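Local coordinates for protein paenibacillus xanthan lyase (Paenibacillus, PDB 6F2P) that cleaves the polysaccharide xanthan as a lyase, probably by beta-elimination at the mannosyl-glucuronosyl linkage of its side chains, at residues A686-I691 against K746-L751; V708-T713 against P729-K734. All coordinates share one frame; numbering follows the deposited sequence.

The two contacts belong to the two facing sheets of one beta-sandwich. Contact 1 joins strands 688-694 and 744-750, inner neighbours in the seven-stranded sheet; contact 2 closes the end of strand 731-736 against the loop leaving strand 703-708 in the five-stranded sheet. Contact 1 is a regular ladder, apolar on its inner face and polar, mostly charged, on its outer one. Contact 2 has a single bridge and then an irregular turn, with Val708, Ala712 and Met731 buried and Asn709, Ser711 and Pro729 exposed. They meet across the interlayer core, where Met731 reaches Phe749 and Phe689, and at the strand ends, where Ser750 OG and Thr713 OG1 lie 2.6 Å apart, probably hydrogen-bonded.

Contact 1: A686-I691 against K746-L751; sequences ASDFEI and KVKFSL
Phe689 and Phe749 form a hydrogen-bonded pair in an antiparallel ladder of the C-terminal beta-sandwich of this family 8 polysaccharide lyase. The strand segments 688-691 and 746-750 run at 164° to each other. Phe749 N donates a hydrogen bond to Phe689 O (2.7 Å), and Phe689 N returns a bond to Phe749 O; Ile691 and Val747 repeat the exchange, with Ile691 N to Val747 O at 2.8 Å. Beyond the strand end, Leu751 N still reaches Ser687 O, standing above that carbonyl's plane. Phe689, Ile691, Val747 and Phe749 point into the sandwich, where Met731 and Phe733 of the facing sheet meet them. Ile691 CD1 touches the Phe749 ring at its edge, 4.1 Å from CD2, while Leu751 CD2 packs on Phe689 CB. The other face carries Asp688, Glu690, Lys748 and Ser750. There Lys748 lays its CD against Asp688 CG, but the charged ends stay apart, with NZ 4.9 Å from Asp688 OD2. With CG anti to the backbone N (chi1 176°) and the chain extended beyond it, Glu690 crosses Lys746, whose NZ makes a salt bridge to Asp461 and a hydrogen bond to Ser692; Glu690 OE2 meets the aliphatic shaft of Lys746, 3.5 Å from its CD.

Contact 2: V708-T713 against P729-K734; sequences VNKSAT and PTMKFK
Val708 and Met731 make the one beta bridge here, an antiparallel hydrogen-bonded pair where strand 703-708 gives out beside strand 731-736. Val708 N points almost straight at Met731 O (2.8 Å, N-H...O 174°). The return bond, Met731 N to Val708 O, is weak, because the same N-H also turns to Lys710 O at 2.9 Å. An inverse gamma turn centred on Asn709, closed by Lys710 N on Val708 O, brings both carbonyls to this one amide. The tight side is built round Met731. Its CB lies alongside Val708 CB, pointing the same way, and its CG rests 3.6 Å from Ala712 CB; a bend at the thioether (chi3 -86°) then carries CE to Lys710 CB, also 3.6 Å away. CG also stands over the face of the Phe749 ring. Cut back to alanine, Met731 would probably open a gap against that ring face and lose the packing of CG and SD on Ala712 CB and of CE on Lys710 CB. The solvent side is looser: Asn709 OD1 lies 3.5 Å from the methyl CG2 of Thr730, a contact without a hydrogen bond, and Ser711 CB lies by the carbonyl O of Pro729, which follows a cis peptide bond. Inward, Val708 and Met731 press on Phe689 of strand 688-694, while Met731 and Ala712 both touch Phe749 of strand 744-750 in the opposing sheet.

Contact 1: A686-I691 against K746-L751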
ATOM      1  N   ALA A 686      23.384   1.793 -19.399  1.00 27.66           N
ATOM      2  CA  ALA A 686      23.932   1.323 -20.671  1.00 33.52           C
ATOM      3  C   ALA A 686      23.738  -0.178 -20.824  1.00 29.36           C
ATOM      4  O   ALA A 686      23.442  -0.655 -21.918  1.00 28.94           O
ATOM      5  CB  ALA A 686      25.403   1.681 -20.801  1.00 23.94           C
ATOM      6  N   SER A 687      23.872  -0.910 -19.721  1.00 27.83           N
ATOM      7  CA  SER A 687      23.861  -2.370 -19.760  1.00 24.63           C
ATOM      8  C   SER A 687      22.524  -3.044 -19.416  1.00 26.12           C
ATOM      9  O   SER A 687      22.335  -4.221 -19.706  1.00 27.83           O
ATOM     10  CB  SER A 687      24.961  -2.923 -18.854  1.00 23.33           C
ATOM     11  OG  SER A 687      24.685  -2.635 -17.494  1.00 43.86           O
ATOM     12  N   ASP A 688      21.598  -2.320 -18.799  1.00 31.22           N
ATOM     13  CA  ASP A 688      20.349  -2.956 -18.383  1.00 22.55           C
ATOM     14  C   ASP A 688      19.167  -2.011 -18.233  1.00 28.80           C
ATOM     15  O   ASP A 688      19.306  -0.784 -18.242  1.00 29.13           O
ATOM     16  CB  ASP A 688      20.549  -3.749 -17.089  1.00 23.36           C
ATOM     17  CG  ASP A 688      21.210  -2.930 -15.991  1.00 33.71           C
ATOM     18  OD1 ASP A 688      20.720  -1.823 -15.681  1.00 35.30           O
ATOM     19  OD2 ASP A 688      22.229  -3.394 -15.438  1.00 33.99           O
ATOM     20  N   PHE A 689      17.995  -2.608 -18.083  1.00 25.79           N
ATOM     21  CA  PHE A 689      16.761  -1.860 -17.964  1.00 18.16           C
ATOM     22  C   PHE A 689      15.902  -2.543 -16.916  1.00 23.64           C
ATOM     23  O   PHE A 689      15.560  -3.721 -17.055  1.00 20.36           O
ATOM     24  CB  PHE A 689      16.036  -1.847 -19.300  1.00 17.26           C
ATOM     25  CG  PHE A 689      15.005  -0.786 -19.410  1.00 17.96           C
ATOM     26  CD1 PHE A 689      13.777  -0.930 -18.792  1.00 19.94           C
ATOM     27  CD2 PHE A 689      15.255   0.359 -20.142  1.00 17.06           C
ATOM     28  CE1 PHE A 689      12.817   0.063 -18.893  1.00 17.80           C
ATOM     29  CE2 PHE A 689      14.307   1.350 -20.248  1.00 18.48           C
ATOM     30  CZ  PHE A 689      13.085   1.203 -19.625  1.00 19.34           C
ATOM     31  N   GLU A 690      15.558  -1.810 -15.862  1.00 25.12           N
ATOM     32  CA  GLU A 690      14.773  -2.388 -14.782  1.00 20.00           C
ATOM     33  C   GLU A 690      13.403  -1.727 -14.664  1.00 20.23           C
ATOM     34  O   GLU A 690      13.265  -0.512 -14.826  1.00 17.26           O
ATOM     35  CB  GLU A 690      15.537  -2.295 -13.468  1.00 17.10           C
ATOM     36  CG  GLU A 690      14.754  -2.794 -12.286  1.00 22.53           C
ATOM     37  CD  GLU A 690      15.488  -2.603 -10.976  1.00 19.85           C
ATOM     38  OE1 GLU A 690      16.555  -1.954 -10.971  1.00 27.70           O
ATOM     39  OE2 GLU A 690      14.991  -3.110  -9.953  1.00 15.68           O
ATOM     40  N   ILE A 691      12.389  -2.539 -14.395  1.00 18.48           N
ATOM     41  CA  ILE A 691      11.033  -2.035 -14.232  1.00 19.76           C
ATOM     42  C   ILE A 691      10.406  -2.496 -12.916  1.00 18.61           C
ATOM     43  O   ILE A 691      10.492  -3.668 -12.547  1.00 20.29           O
ATOM     44  CB  ILE A 691      10.137  -2.476 -15.391  1.00 17.05           C
ATOM     45  CG1 ILE A 691      10.706  -1.978 -16.715  1.00 17.84           C
ATOM     46  CG2 ILE A 691       8.715  -1.958 -15.193  1.00 20.78           C
ATOM     47  CD1 ILE A 691      11.054  -3.083 -17.678  1.00 21.53           C
ATOM     48  N   LYS A 746       9.520  -6.539  -9.426  1.00 21.89           N
ATOM     49  CA  LYS A 746      10.598  -6.011 -10.261  1.00 18.83           C
ATOM     50  C   LYS A 746      11.145  -7.015 -11.274  1.00 27.15           C
ATOM     51  O   LYS A 746      11.179  -8.219 -11.022  1.00 30.19           O
ATOM     52  CB  LYS A 746      11.743  -5.471  -9.395  1.00 21.80           C
ATOM     53  CG  LYS A 746      11.430  -4.163  -8.678  1.00 19.56           C
ATOM     54  CD  LYS A 746      12.511  -3.829  -7.654  1.00 22.89           C
ATOM     55  CE  LYS A 746      12.257  -2.496  -6.952  1.00 22.06           C
ATOM     56  NZ  LYS A 746      10.897  -2.420  -6.352  1.00 21.79           N
ATOM     57  N   VAL A 747      11.573  -6.497 -12.422  1.00 21.91           N
ATOM     58  CA  VAL A 747      12.241  -7.292 -13.438  1.00 14.48           C
ATOM     59  C   VAL A 747      13.365  -6.456 -14.050  1.00 20.31           C
ATOM     60  O   VAL A 747      13.201  -5.264 -14.290  1.00 22.49           O
ATOM     61  CB  VAL A 747      11.254  -7.783 -14.528  1.00 21.27           C
ATOM     62  CG1 VAL A 747      10.611  -6.614 -15.264  1.00 16.09           C
ATOM     63  CG2 VAL A 747      11.955  -8.710 -15.521  1.00 24.70           C
ATOM     64  N   LYS A 748      14.521  -7.073 -14.271  1.00 24.10           N
ATOM     65  CA  LYS A 748      15.657  -6.369 -14.856  1.00 21.68           C
ATOM     66  C   LYS A 748      16.145  -7.087 -16.113  1.00 25.64           C
ATOM     67  O   LYS A 748      16.576  -8.246 -16.071  1.00 24.77           O
ATOM     68  CB  LYS A 748      16.792  -6.195 -13.839  1.00 22.75           C
ATOM     69  CG  LYS A 748      18.026  -5.498 -14.412  1.00 26.23           C
ATOM     70  CD  LYS A 748      18.835  -4.773 -13.340  1.00 31.04           C
ATOM     71  CE  LYS A 748      19.295  -5.717 -12.239  1.00 49.67           C
ATOM     72  NZ  LYS A 748      20.257  -5.084 -11.285  1.00 39.84           N
ATOM     73  N   PHE A 749      16.060  -6.384 -17.236  1.00 24.06           N
ATOM     74  CA  PHE A 749      16.436  -6.935 -18.523  1.00 17.31           C
ATOM     75  C   PHE A 749      17.866  -6.554 -18.893  1.00 23.97           C
ATOM     76  O   PHE A 749      18.366  -5.508 -18.481  1.00 25.90           O
ATOM     77  CB  PHE A 749      15.484  -6.410 -19.586  1.00 15.09           C
ATOM     78  CG  PHE A 749      14.118  -7.023 -19.534  1.00 18.95           C
ATOM     79  CD1 PHE A 749      13.863  -8.236 -20.158  1.00 17.10           C
ATOM     80  CD2 PHE A 749      13.079  -6.383 -18.872  1.00 21.22           C
ATOM     81  CE1 PHE A 749      12.593  -8.803 -20.122  1.00 19.76           C
ATOM     82  CE2 PHE A 749      11.806  -6.944 -18.830  1.00 17.64           C
ATOM     83  CZ  PHE A 749      11.562  -8.156 -19.456  1.00 18.54           C
ATOM     84  N   SER A 750      18.524  -7.402 -19.677  1.00 20.16           N
ATOM     85  CA  SER A 750      19.837  -7.063 -20.209  1.00 18.33           C
ATOM     86  C   SER A 750      19.681  -6.328 -21.539  1.00 19.36           C
ATOM     87  O   SER A 750      18.779  -6.627 -22.319  1.00 21.16           O
ATOM     88  CB  SER A 750      20.683  -8.322 -20.388  1.00 26.84           C
ATOM     89  OG  SER A 750      20.068  -9.230 -21.286  1.00 31.55           O
ATOM     90  N   LEU A 751      20.555  -5.365 -21.802  1.00 21.92           N
ATOM     91  CA  LEU A 751      20.480  -4.610 -23.051  1.00 28.28           C
ATOM     92  C   LEU A 751      21.661  -4.893 -23.974  1.00 29.49           C
ATOM     93  O   LEU A 751      21.656  -4.496 -25.139  1.00 25.83           O
ATOM     94  CB  LEU A 751      20.404  -3.112 -22.766  1.00 25.79           C
ATOM     95  CG  LEU A 751      19.151  -2.598 -22.060  1.00 26.66           C
ATOM     96  CD1 LEU A 751      19.192  -1.078 -21.956  1.00 31.51           C
ATOM     97  CD2 LEU A 751      17.900  -3.055 -22.789  1.00 21.42           C
TER

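Contact 2: V708-T713 against P729-K734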
ATOM      1  N   VAL A 708       7.406  -2.545 -22.768  1.00 22.77           N
ATOM      2  CA  VAL A 708       8.402  -1.485 -22.768  1.00 20.93           C
ATOM      3  C   VAL A 708       9.011  -1.356 -24.159  1.00 22.79           C
ATOM      4  O   VAL A 708       9.619  -2.290 -24.672  1.00 27.05           O
ATOM      5  CB  VAL A 708       9.497  -1.717 -21.717  1.00 21.09           C
ATOM      6  CG1 VAL A 708      10.552  -0.639 -21.808  1.00 19.86           C
ATOM      7  CG2 VAL A 708       8.894  -1.739 -20.336  1.00 19.79           C
ATOM      8  N   ASN A 709       8.835  -0.183 -24.759  1.00 25.46           N
ATOM      9  CA  ASN A 709       9.189   0.065 -26.148  1.00 20.85           C
ATOM     10  C   ASN A 709      10.696   0.169 -26.369  1.00 25.66           C
ATOM     11  O   ASN A 709      11.207   1.214 -26.777  1.00 25.13           O
ATOM     12  CB  ASN A 709       8.495   1.340 -26.632  1.00 19.68           C
ATOM     13  CG  ASN A 709       8.378   1.399 -28.137  1.00 21.71           C
ATOM     14  OD1 ASN A 709       8.834   0.502 -28.829  1.00 27.69           O
ATOM     15  ND2 ASN A 709       7.754   2.454 -28.653  1.00 23.75           N
ATOM     16  N   LYS A 710      11.401  -0.924 -26.095  1.00 25.39           N
ATOM     17  CA  LYS A 710      12.844  -0.986 -26.290  1.00 21.73           C
ATOM     18  C   LYS A 710      13.302  -2.433 -26.352  1.00 24.54           C
ATOM     19  O   LYS A 710      12.728  -3.310 -25.706  1.00 27.98           O
ATOM     20  CB  LYS A 710      13.593  -0.260 -25.175  1.00 18.28           C
ATOM     21  CG  LYS A 710      15.024   0.014 -25.524  1.00 20.11           C
ATOM     22  CD  LYS A 710      15.826   0.550 -24.359  1.00 26.77           C
ATOM     23  CE  LYS A 710      16.707   1.696 -24.823  1.00 38.32           C
ATOM     24  NZ  LYS A 710      15.877   2.901 -25.168  1.00 34.35           N
ATOM     25  N   SER A 711      14.345  -2.673 -27.135  1.00 25.22           N
ATOM     26  CA  SER A 711      14.856  -4.016 -27.353  1.00 22.62           C
ATOM     27  C   SER A 711      15.770  -4.442 -26.216  1.00 19.90           C
ATOM     28  O   SER A 711      16.656  -3.691 -25.814  1.00 19.37           O
ATOM     29  CB  SER A 711      15.619  -4.068 -28.678  1.00 19.54           C
ATOM     30  OG  SER A 711      16.063  -5.383 -28.953  1.00 38.01           O
ATOM     31  N   ALA A 712      15.548  -5.645 -25.700  1.00 19.05           N
ATOM     32  CA  ALA A 712      16.464  -6.236 -24.729  1.00 22.46           C
ATOM     33  C   ALA A 712      17.066  -7.527 -25.279  1.00 25.14           C
ATOM     34  O   ALA A 712      16.518  -8.143 -26.193  1.00 30.27           O
ATOM     35  CB  ALA A 712      15.762  -6.493 -23.414  1.00 21.09           C
ATOM     36  N   THR A 713      18.196  -7.933 -24.715  1.00 25.93           N
ATOM     37  CA  THR A 713      18.918  -9.099 -25.201  1.00 26.37           C
ATOM     38  C   THR A 713      18.548 -10.341 -24.402  1.00 28.41           C
ATOM     39  O   THR A 713      18.632 -11.461 -24.898  1.00 29.36           O
ATOM     40  CB  THR A 713      20.429  -8.881 -25.105  1.00 24.53           C
ATOM     41  OG1 THR A 713      20.793  -8.688 -23.734  1.00 23.41           O
ATOM     42  CG2 THR A 713      20.825  -7.663 -25.908  1.00 22.65           C
ATOM     43  N   PRO A 729      11.648  -7.422 -30.587  1.00 19.53           N
ATOM     44  CA  PRO A 729      12.215  -6.069 -30.663  1.00 23.33           C
ATOM     45  C   PRO A 729      11.803  -5.164 -29.493  1.00 23.83           C
ATOM     46  O   PRO A 729      12.393  -4.096 -29.321  1.00 25.09           O
ATOM     47  CB  PRO A 729      11.636  -5.532 -31.970  1.00 14.47           C
ATOM     48  CG  PRO A 729      10.301  -6.189 -32.056  1.00 21.48           C
ATOM     49  CD  PRO A 729      10.497  -7.583 -31.497  1.00 16.07           C
ATOM     50  N   THR A 730      10.806  -5.571 -28.711  1.00 18.82           N
ATOM     51  CA  THR A 730      10.426  -4.810 -27.519  1.00 22.89           C
ATOM     52  C   THR A 730      10.226  -5.703 -26.296  1.00 23.22           C
ATOM     53  O   THR A 730       9.813  -6.862 -26.422  1.00 24.30           O
ATOM     54  CB  THR A 730       9.147  -3.973 -27.750  1.00 23.13           C
ATOM     55  OG1 THR A 730       8.077  -4.824 -28.179  1.00 20.40           O
ATOM     56  CG2 THR A 730       9.382  -2.916 -28.801  1.00 26.94           C
ATOM     57  N   MET A 731      10.526  -5.162 -25.116  1.00 20.79           N
ATOM     58  CA  MET A 731      10.313  -5.886 -23.862  1.00 18.84           C
ATOM     59  C   MET A 731       8.827  -6.078 -23.577  1.00 21.75           C
ATOM     60  O   MET A 731       8.044  -5.138 -23.670  1.00 25.22           O
ATOM     61  CB  MET A 731      10.985  -5.167 -22.696  1.00 17.46           C
ATOM     62  CG  MET A 731      12.473  -5.413 -22.608  1.00 18.27           C
ATOM     63  SD  MET A 731      13.326  -4.222 -21.557  1.00 20.63           S
ATOM     64  CE  MET A 731      13.658  -2.876 -22.693  1.00 19.12           C
ATOM     65  N   LYS A 732       8.439  -7.305 -23.253  1.00 21.09           N
ATOM     66  CA  LYS A 732       7.057  -7.598 -22.903  1.00 21.66           C
ATOM     67  C   LYS A 732       7.017  -8.532 -21.712  1.00 19.32           C
ATOM     68  O   LYS A 732       7.724  -9.533 -21.691  1.00 22.37           O
ATOM     69  CB  LYS A 732       6.310  -8.236 -24.080  1.00 21.89           C
ATOM     70  CG  LYS A 732       6.031  -7.285 -25.232  1.00 24.26           C
ATOM     71  CD  LYS A 732       5.106  -7.912 -26.281  1.00 18.67           C
ATOM     72  CE  LYS A 732       4.663  -6.865 -27.302  1.00 22.81           C
ATOM     73  NZ  LYS A 732       3.819  -7.416 -28.400  1.00 30.16           N
ATOM     74  N   PHE A 733       6.199  -8.205 -20.716  1.00 19.30           N
ATOM     75  CA  PHE A 733       5.980  -9.120 -19.602  1.00 16.70           C
ATOM     76  C   PHE A 733       4.621  -8.920 -18.963  1.00 18.19           C
ATOM     77  O   PHE A 733       3.891  -8.006 -19.340  1.00 20.40           O
ATOM     78  CB  PHE A 733       7.092  -9.009 -18.556  1.00 20.67           C
ATOM     79  CG  PHE A 733       7.157  -7.680 -17.854  1.00 21.27           C
ATOM     80  CD1 PHE A 733       7.802  -6.598 -18.440  1.00 24.08           C
ATOM     81  CD2 PHE A 733       6.611  -7.523 -16.585  1.00 21.90           C
ATOM     82  CE1 PHE A 733       7.879  -5.371 -17.780  1.00 24.12           C
ATOM     83  CE2 PHE A 733       6.682  -6.297 -15.919  1.00 19.23           C
ATOM     84  CZ  PHE A 733       7.313  -5.222 -16.519  1.00 19.98           C
ATOM     85  N   LYS A 734       4.277  -9.789 -18.013  1.00 20.26           N
ATOM     86  CA  LYS A 734       3.052  -9.629 -17.232  1.00 21.05           C
ATOM     87  C   LYS A 734       3.348  -9.909 -15.769  1.00 22.63           C
ATOM     88  O   LYS A 734       4.310 -10.599 -15.454  1.00 25.30           O
ATOM     89  CB  LYS A 734       1.932 -10.547 -17.734  1.00 17.42           C
ATOM     90  CG  LYS A 734       2.223 -12.027 -17.578  1.00 24.50           C
ATOM     91  CD  LYS A 734       1.165 -12.905 -18.243  1.00 19.89           C
ATOM     92  CE  LYS A 734       1.533 -14.374 -18.095  1.00 15.26           C
ATOM     93  NZ  LYS A 734       0.576 -15.287 -18.767  1.00 16.86           N
TER